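Local atomic coordinates of Alr3699 protein (PDB entry 4XSO), a protein that belongs to the glycosyltransferases of the GT-B type, built from two Rossmann-like domains that face each other across a cleft. Residues A[54-64]-A[83-95]. Sequence-based numbering, arbitrary orientation.
Sequences HIPVEVFTNQP and LAPLVAKVVQTAH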
ATOM      1  N   HIS A  54       8.247 -14.802 -25.606  1.00 41.23           N
ATOM      2  CA  HIS A  54       8.118 -13.408 -26.060  1.00 42.76           C
ATOM      3  C   HIS A  54       7.109 -12.568 -25.238  1.00 41.53           C
ATOM      4  O   HIS A  54       6.547 -11.585 -25.736  1.00 37.62           O
ATOM      5  CB  HIS A  54       7.864 -13.283 -27.589  1.00 44.64           C
ATOM      6  CG  HIS A  54       8.827 -14.082 -28.408  1.00 46.65           C
ATOM      7  ND1 HIS A  54      10.139 -13.701 -28.585  1.00 50.21           N
ATOM      8  CD2 HIS A  54       8.694 -15.285 -29.019  1.00 43.83           C
ATOM      9  CE1 HIS A  54      10.778 -14.632 -29.265  1.00 49.02           C
ATOM     10  NE2 HIS A  54       9.920 -15.602 -29.547  1.00 51.92           N
ATOM     11  N   ILE A  55       6.947 -12.921 -23.963  1.00 34.96           N
ATOM     12  CA  ILE A  55       6.041 -12.185 -23.118  1.00 34.90           C
ATOM     13  C   ILE A  55       6.880 -11.209 -22.329  1.00 35.44           C
ATOM     14  O   ILE A  55       7.727 -11.605 -21.563  1.00 38.35           O
ATOM     15  CB  ILE A  55       5.228 -13.098 -22.228  1.00 34.43           C
ATOM     16  CG1 ILE A  55       4.372 -13.985 -23.078  1.00 36.68           C
ATOM     17  CG2 ILE A  55       4.249 -12.305 -21.326  1.00 37.57           C
ATOM     18  CD1 ILE A  55       3.772 -15.110 -22.293  1.00 36.51           C
ATOM     19  N   PRO A  56       6.569  -9.901 -22.460  1.00 36.13           N
ATOM     20  CA  PRO A  56       7.370  -8.960 -21.734  1.00 35.65           C
ATOM     21  C   PRO A  56       7.260  -9.235 -20.234  1.00 36.00           C
ATOM     22  O   PRO A  56       6.154  -9.509 -19.724  1.00 30.47           O
ATOM     23  CB  PRO A  56       6.804  -7.613 -22.110  1.00 34.29           C
ATOM     24  CG  PRO A  56       6.081  -7.830 -23.400  1.00 39.01           C
ATOM     25  CD  PRO A  56       5.555  -9.257 -23.306  1.00 34.73           C
ATOM     26  N   VAL A  57       8.388  -9.093 -19.555  1.00 31.48           N
ATOM     27  CA  VAL A  57       8.452  -9.415 -18.114  1.00 36.95           C
ATOM     28  C   VAL A  57       9.374  -8.441 -17.453  1.00 37.47           C
ATOM     29  O   VAL A  57      10.362  -8.004 -18.048  1.00 41.50           O
ATOM     30  CB  VAL A  57       8.792 -10.897 -17.792  1.00 36.97           C
ATOM     31  CG1 VAL A  57      10.110 -11.266 -18.371  1.00 39.61           C
ATOM     32  CG2 VAL A  57       8.853 -11.129 -16.272  1.00 39.76           C
ATOM     33  N   GLU A  58       9.003  -8.060 -16.234  1.00 39.74           N
ATOM     34  CA  GLU A  58       9.767  -7.146 -15.383  1.00 44.50           C
ATOM     35  C   GLU A  58       9.682  -7.644 -13.947  1.00 43.38           C
ATOM     36  O   GLU A  58       8.629  -8.162 -13.482  1.00 36.68           O
ATOM     37  CB  GLU A  58       9.193  -5.721 -15.405  1.00 48.27           C
ATOM     38  CG  GLU A  58      10.076  -4.715 -14.648  1.00 58.78           C
ATOM     39  CD  GLU A  58       9.730  -3.258 -14.941  1.00 63.15           C
ATOM     40  OE1 GLU A  58       8.934  -3.011 -15.881  1.00 58.71           O
ATOM     41  OE2 GLU A  58      10.251  -2.363 -14.228  1.00 61.66           O
ATOM     42  N   VAL A  59      10.794  -7.514 -13.243  1.00 40.72           N
ATOM     43  CA  VAL A  59      10.836  -7.942 -11.854  1.00 39.73           C
ATOM     44  C   VAL A  59      10.765  -6.671 -11.011  1.00 39.37           C
ATOM     45  O   VAL A  59      11.616  -5.808 -11.143  1.00 42.91           O
ATOM     46  CB  VAL A  59      12.129  -8.743 -11.560  1.00 40.90           C
ATOM     47  CG1 VAL A  59      12.285  -8.937 -10.060  1.00 41.92           C
ATOM     48  CG2 VAL A  59      12.100 -10.100 -12.256  1.00 39.57           C
ATOM     49  N   PHE A  60       9.765  -6.553 -10.144  1.00 38.69           N
ATOM     50  CA  PHE A  60       9.655  -5.374  -9.261  1.00 37.09           C
ATOM     51  C   PHE A  60      10.205  -5.742  -7.889  1.00 46.51           C
ATOM     52  O   PHE A  60       9.842  -6.785  -7.322  1.00 38.86           O
ATOM     53  CB  PHE A  60       8.217  -4.955  -9.139  1.00 38.91           C
ATOM     54  CG  PHE A  60       7.657  -4.397 -10.405  1.00 40.05           C
ATOM     55  CD1 PHE A  60       7.896  -3.082 -10.757  1.00 46.13           C
ATOM     56  CD2 PHE A  60       6.923  -5.190 -11.262  1.00 44.58           C
ATOM     57  CE1 PHE A  60       7.383  -2.550 -11.920  1.00 51.75           C
ATOM     58  CE2 PHE A  60       6.418  -4.672 -12.423  1.00 47.47           C
ATOM     59  CZ  PHE A  60       6.664  -3.358 -12.770  1.00 49.63           C
ATOM     60  N   THR A  61      11.113  -4.926  -7.364  1.00 48.72           N
ATOM     61  CA  THR A  61      11.719  -5.257  -6.071  1.00 51.97           C
ATOM     62  C   THR A  61      11.452  -4.122  -5.157  1.00 52.21           C
ATOM     63  O   THR A  61      11.103  -3.004  -5.603  1.00 48.12           O
ATOM     64  CB  THR A  61      13.250  -5.340  -6.125  1.00 47.85           C
ATOM     65  OG1 THR A  61      13.746  -4.039  -6.459  1.00 50.58           O
ATOM     66  CG2 THR A  61      13.718  -6.345  -7.140  1.00 49.06           C
ATOM     67  N   ASN A  62      11.739  -4.372  -3.885  1.00 54.97           N
ATOM     68  CA  ASN A  62      11.628  -3.326  -2.905  1.00 64.44           C
ATOM     69  C   ASN A  62      12.851  -2.399  -2.759  1.00 63.75           C
ATOM     70  O   ASN A  62      12.990  -1.747  -1.748  1.00 68.73           O
ATOM     71  CB  ASN A  62      11.190  -3.898  -1.560  1.00 62.33           C
ATOM     72  CG  ASN A  62      10.240  -2.971  -0.850  1.00 74.44           C
ATOM     73  OD1 ASN A  62       9.322  -2.406  -1.458  1.00 70.54           O
ATOM     74  ND2 ASN A  62      10.465  -2.781   0.443  1.00 88.65           N
ATOM     75  N   GLN A  63      13.684  -2.283  -3.792  1.00 73.15           N
ATOM     76  CA  GLN A  63      14.803  -1.320  -3.803  1.00 68.68           C
ATOM     77  C   GLN A  63      14.410   0.130  -4.094  1.00 75.95           C
ATOM     78  O   GLN A  63      13.479   0.381  -4.868  1.00 62.40           O
ATOM     79  CB  GLN A  63      15.841  -1.725  -4.845  1.00 74.62           C
ATOM     80  CG  GLN A  63      16.610  -2.981  -4.476  1.00 76.55           C
ATOM     81  CD  GLN A  63      17.174  -3.697  -5.691  1.00 81.74           C
ATOM     82  OE1 GLN A  63      17.675  -3.068  -6.630  1.00 80.86           O
ATOM     83  NE2 GLN A  63      17.090  -5.023  -5.676  1.00 82.89           N
ATOM     84  N   PRO A  64      15.173   1.096  -3.536  1.00 76.53           N
ATOM     85  CA  PRO A  64      14.741   2.495  -3.509  1.00 73.88           C
ATOM     86  C   PRO A  64      14.535   3.132  -4.889  1.00 67.00           C
ATOM     87  O   PRO A  64      15.235   2.762  -5.826  1.00 68.03           O
ATOM     88  CB  PRO A  64      15.891   3.192  -2.752  1.00 82.68           C
ATOM     89  CG  PRO A  64      16.615   2.102  -2.020  1.00 78.37           C
ATOM     90  CD  PRO A  64      16.523   0.939  -2.954  1.00 80.67           C
ATOM     91  N   LEU A  83       8.355   5.726   0.395  1.00 44.30           N
ATOM     92  CA  LEU A  83       7.509   5.041   1.396  1.00 52.46           C
ATOM     93  C   LEU A  83       7.340   3.499   1.176  1.00 56.47           C
ATOM     94  O   LEU A  83       7.322   2.702   2.138  1.00 49.24           O
ATOM     95  CB  LEU A  83       6.122   5.702   1.466  1.00 49.18           C
ATOM     96  CG  LEU A  83       6.031   7.245   1.610  1.00 54.60           C
ATOM     97  CD1 LEU A  83       4.581   7.720   1.586  1.00 57.73           C
ATOM     98  CD2 LEU A  83       6.691   7.748   2.869  1.00 55.54           C
ATOM     99  N   ALA A  84       7.182   3.076  -0.080  1.00 51.01           N
ATOM    100  CA  ALA A  84       6.913   1.650  -0.380  1.00 50.20           C
ATOM    101  C   ALA A  84       7.293   1.442  -1.831  1.00 47.86           C
ATOM    102  O   ALA A  84       6.425   1.535  -2.705  1.00 42.82           O
ATOM    103  CB  ALA A  84       5.435   1.320  -0.163  1.00 48.24           C
ATOM    104  N   PRO A  85       8.604   1.241  -2.097  1.00 52.18           N
ATOM    105  CA  PRO A  85       9.072   1.456  -3.476  1.00 47.87           C
ATOM    106  C   PRO A  85       8.555   0.365  -4.460  1.00 40.41           C
ATOM    107  O   PRO A  85       8.306   0.657  -5.621  1.00 42.91           O
ATOM    108  CB  PRO A  85      10.628   1.450  -3.329  1.00 50.33           C
ATOM    109  CG  PRO A  85      10.894   1.506  -1.838  1.00 55.85           C
ATOM    110  CD  PRO A  85       9.714   0.829  -1.213  1.00 51.30           C
ATOM    111  N   LEU A  86       8.410  -0.851  -3.977  1.00 38.23           N
ATOM    112  CA  LEU A  86       7.712  -1.905  -4.719  1.00 43.84           C
ATOM    113  C   LEU A  86       6.355  -1.465  -5.194  1.00 44.21           C
ATOM    114  O   LEU A  86       6.103  -1.425  -6.421  1.00 44.29           O
ATOM    115  CB  LEU A  86       7.609  -3.202  -3.924  1.00 49.65           C
ATOM    116  CG  LEU A  86       7.476  -4.498  -4.769  1.00 54.19           C
ATOM    117  CD1 LEU A  86       7.993  -5.711  -4.004  1.00 60.44           C
ATOM    118  CD2 LEU A  86       6.050  -4.726  -5.218  1.00 46.00           C
ATOM    119  N   VAL A  87       5.484  -1.082  -4.249  1.00 41.91           N
ATOM    120  CA  VAL A  87       4.162  -0.541  -4.600  1.00 38.72           C
ATOM    121  C   VAL A  87       4.245   0.653  -5.562  1.00 38.78           C
ATOM    122  O   VAL A  87       3.580   0.705  -6.567  1.00 38.67           O
ATOM    123  CB  VAL A  87       3.409  -0.175  -3.322  1.00 43.17           C
ATOM    124  CG1 VAL A  87       2.068   0.430  -3.647  1.00 42.64           C
ATOM    125  CG2 VAL A  87       3.284  -1.435  -2.466  1.00 49.12           C
ATOM    126  N   ALA A  88       5.148   1.570  -5.292  1.00 35.42           N
ATOM    127  CA  ALA A  88       5.285   2.752  -6.097  1.00 36.38           C
ATOM    128  C   ALA A  88       5.716   2.467  -7.531  1.00 37.28           C
ATOM    129  O   ALA A  88       5.277   3.132  -8.463  1.00 37.44           O
ATOM    130  CB  ALA A  88       6.292   3.675  -5.450  1.00 39.46           C
ATOM    131  N   LYS A  89       6.616   1.504  -7.697  1.00 36.32           N
ATOM    132  CA  LYS A  89       6.944   1.006  -9.025  1.00 40.08           C
ATOM    133  C   LYS A  89       5.753   0.389  -9.787  1.00 34.16           C
ATOM    134  O   LYS A  89       5.532   0.677 -11.005  1.00 33.34           O
ATOM    135  CB  LYS A  89       8.056  -0.032  -8.879  1.00 41.17           C
ATOM    136  CG  LYS A  89       9.399   0.577  -8.552  1.00 42.66           C
ATOM    137  CD  LYS A  89      10.300  -0.485  -7.928  1.00 45.62           C
ATOM    138  CE  LYS A  89      11.685   0.042  -7.560  1.00 41.80           C
ATOM    139  NZ  LYS A  89      12.460  -1.007  -6.846  1.00 44.42           N
ATOM    140  N   VAL A  90       4.994  -0.450  -9.079  1.00 33.81           N
ATOM    141  CA  VAL A  90       3.836  -1.097  -9.661  1.00 36.25           C
ATOM    142  C   VAL A  90       2.831   0.006 -10.094  1.00 37.18           C
ATOM    143  O   VAL A  90       2.360   0.035 -11.230  1.00 35.30           O
ATOM    144  CB  VAL A  90       3.213  -2.145  -8.705  1.00 37.03           C
ATOM    145  CG1 VAL A  90       1.912  -2.700  -9.272  1.00 36.39           C
ATOM    146  CG2 VAL A  90       4.143  -3.320  -8.470  1.00 39.49           C
ATOM    147  N   VAL A  91       2.573   0.964  -9.210  1.00 33.16           N
ATOM    148  CA  VAL A  91       1.633   2.058  -9.520  1.00 33.13           C
ATOM    149  C   VAL A  91       2.035   2.847 -10.738  1.00 35.36           C
ATOM    150  O   VAL A  91       1.217   3.186 -11.552  1.00 43.27           O
ATOM    151  CB  VAL A  91       1.517   3.062  -8.373  1.00 38.68           C
ATOM    152  CG1 VAL A  91       0.675   4.267  -8.806  1.00 42.82           C
ATOM    153  CG2 VAL A  91       0.987   2.408  -7.117  1.00 39.47           C
ATOM    154  N   GLN A  92       3.298   3.193 -10.786  1.00 36.04           N
ATOM    155  CA  GLN A  92       3.889   3.973 -11.846  1.00 40.97           C
ATOM    156  C   GLN A  92       3.756   3.183 -13.142  1.00 38.56           C
ATOM    157  O   GLN A  92       3.310   3.710 -14.116  1.00 38.60           O
ATOM    158  CB  GLN A  92       5.369   4.194 -11.511  1.00 49.24           C
ATOM    159  CG  GLN A  92       6.000   5.432 -12.101  1.00 61.18           C
ATOM    160  CD  GLN A  92       6.293   5.327 -13.567  1.00 70.45           C
ATOM    161  OE1 GLN A  92       6.948   4.385 -14.011  1.00 83.77           O
ATOM    162  NE2 GLN A  92       5.852   6.330 -14.339  1.00 82.03           N
ATOM    163  N   THR A  93       4.058   1.880 -13.122  1.00 37.07           N
ATOM    164  CA  THR A  93       3.874   1.038 -14.310  1.00 34.85           C
ATOM    165  C   THR A  93       2.396   0.989 -14.829  1.00 36.80           C
ATOM    166  O   THR A  93       2.087   1.212 -16.051  1.00 35.80           O
ATOM    167  CB  THR A  93       4.448  -0.323 -14.032  1.00 33.65           C
ATOM    168  OG1 THR A  93       5.849  -0.151 -13.813  1.00 38.22           O
ATOM    169  CG2 THR A  93       4.290  -1.245 -15.200  1.00 33.32           C
ATOM    170  N   ALA A  94       1.510   0.862 -13.858  1.00 33.06           N
ATOM    171  CA  ALA A  94       0.089   0.744 -14.078  1.00 36.76           C
ATOM    172  C   ALA A  94      -0.570   1.895 -14.823  1.00 40.48           C
ATOM    173  O   ALA A  94      -1.574   1.690 -15.546  1.00 37.78           O
ATOM    174  CB  ALA A  94      -0.612   0.477 -12.716  1.00 41.05           C
ATOM    175  N   HIS A  95      -0.016   3.103 -14.659  1.00 42.43           N
ATOM    176  CA  HIS A  95      -0.462   4.284 -15.396  1.00 45.36           C
ATOM    177  C   HIS A  95      -0.434   4.012 -16.900  1.00 43.06           C
ATOM    178  O   HIS A  95      -1.367   4.386 -17.600  1.00 41.16           O
ATOM    179  CB  HIS A  95       0.372   5.558 -15.004  1.00 51.14           C
ATOM    180  CG  HIS A  95       0.192   6.710 -15.941  1.00 62.28           C
ATOM    181  ND1 HIS A  95      -0.887   7.567 -15.868  1.00 70.31           N
ATOM    182  CD2 HIS A  95       0.931   7.127 -16.997  1.00 64.41           C
ATOM    183  CE1 HIS A  95      -0.800   8.465 -16.837  1.00 72.85           C
ATOM    184  NE2 HIS A  95       0.296   8.223 -17.535  1.00 70.12           N
TER
HETATM  185  O   HOH W   1      12.376  -3.216  -9.177  1.00 46.98           O
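F60, N62 and K89 carry a loop-to-helix contact in the N-terminal Rossmann-like domain of this GT-B protein, where the chain leaving edge strand 57-59 meets helix 85-95 from P85 to T93. An aromatic ring set on the helix and a lysine bonded to two loop carbonyls illustrate how apolar and polar contacts combine here. The F60 ring reaches down onto the helix: V90 CG2 lies over one face, offset toward the rim, and E58 CG over the opposite one. At the ring edge, near its plane, T93 OG1 comes to 3.4 Å from F60 CE1. That hydroxyl already donates to K89 O, which T93 N also reaches from the other face of the carbonyl plane. K89 CB brushes F60 CD1 at 3.6 Å, and the rest of its side chain slides past the ring in the opposite direction. Extended beyond CG (chi3 -180°), the lysine carries NZ up to the loop, where it donates to T61 O at 2.7 Å and to Q63 O at 2.6 Å, approaching T61 O from above the carbonyl plane. A water that accepts from both T61 N and K89 NZ adds a third link, while an ST turn, Q63 N to T61 OG1, shapes the loop itself. Nearer the helix start, N62 OD1 accepts from L86 N, a backbone N-H of the first helical turn, at 3.1 Å, and P85 CD packs beside the same oxygen. At the dimer interface, N62 packs on L83 of the second subunit, which also touches L86. Strand 57-59 continues the parallel sheet beside strand 36-40, with F60 still hydrogen bonded through its backbone to L40, whereas V87 and V91 pack on helix 105-118, which V90 also reaches.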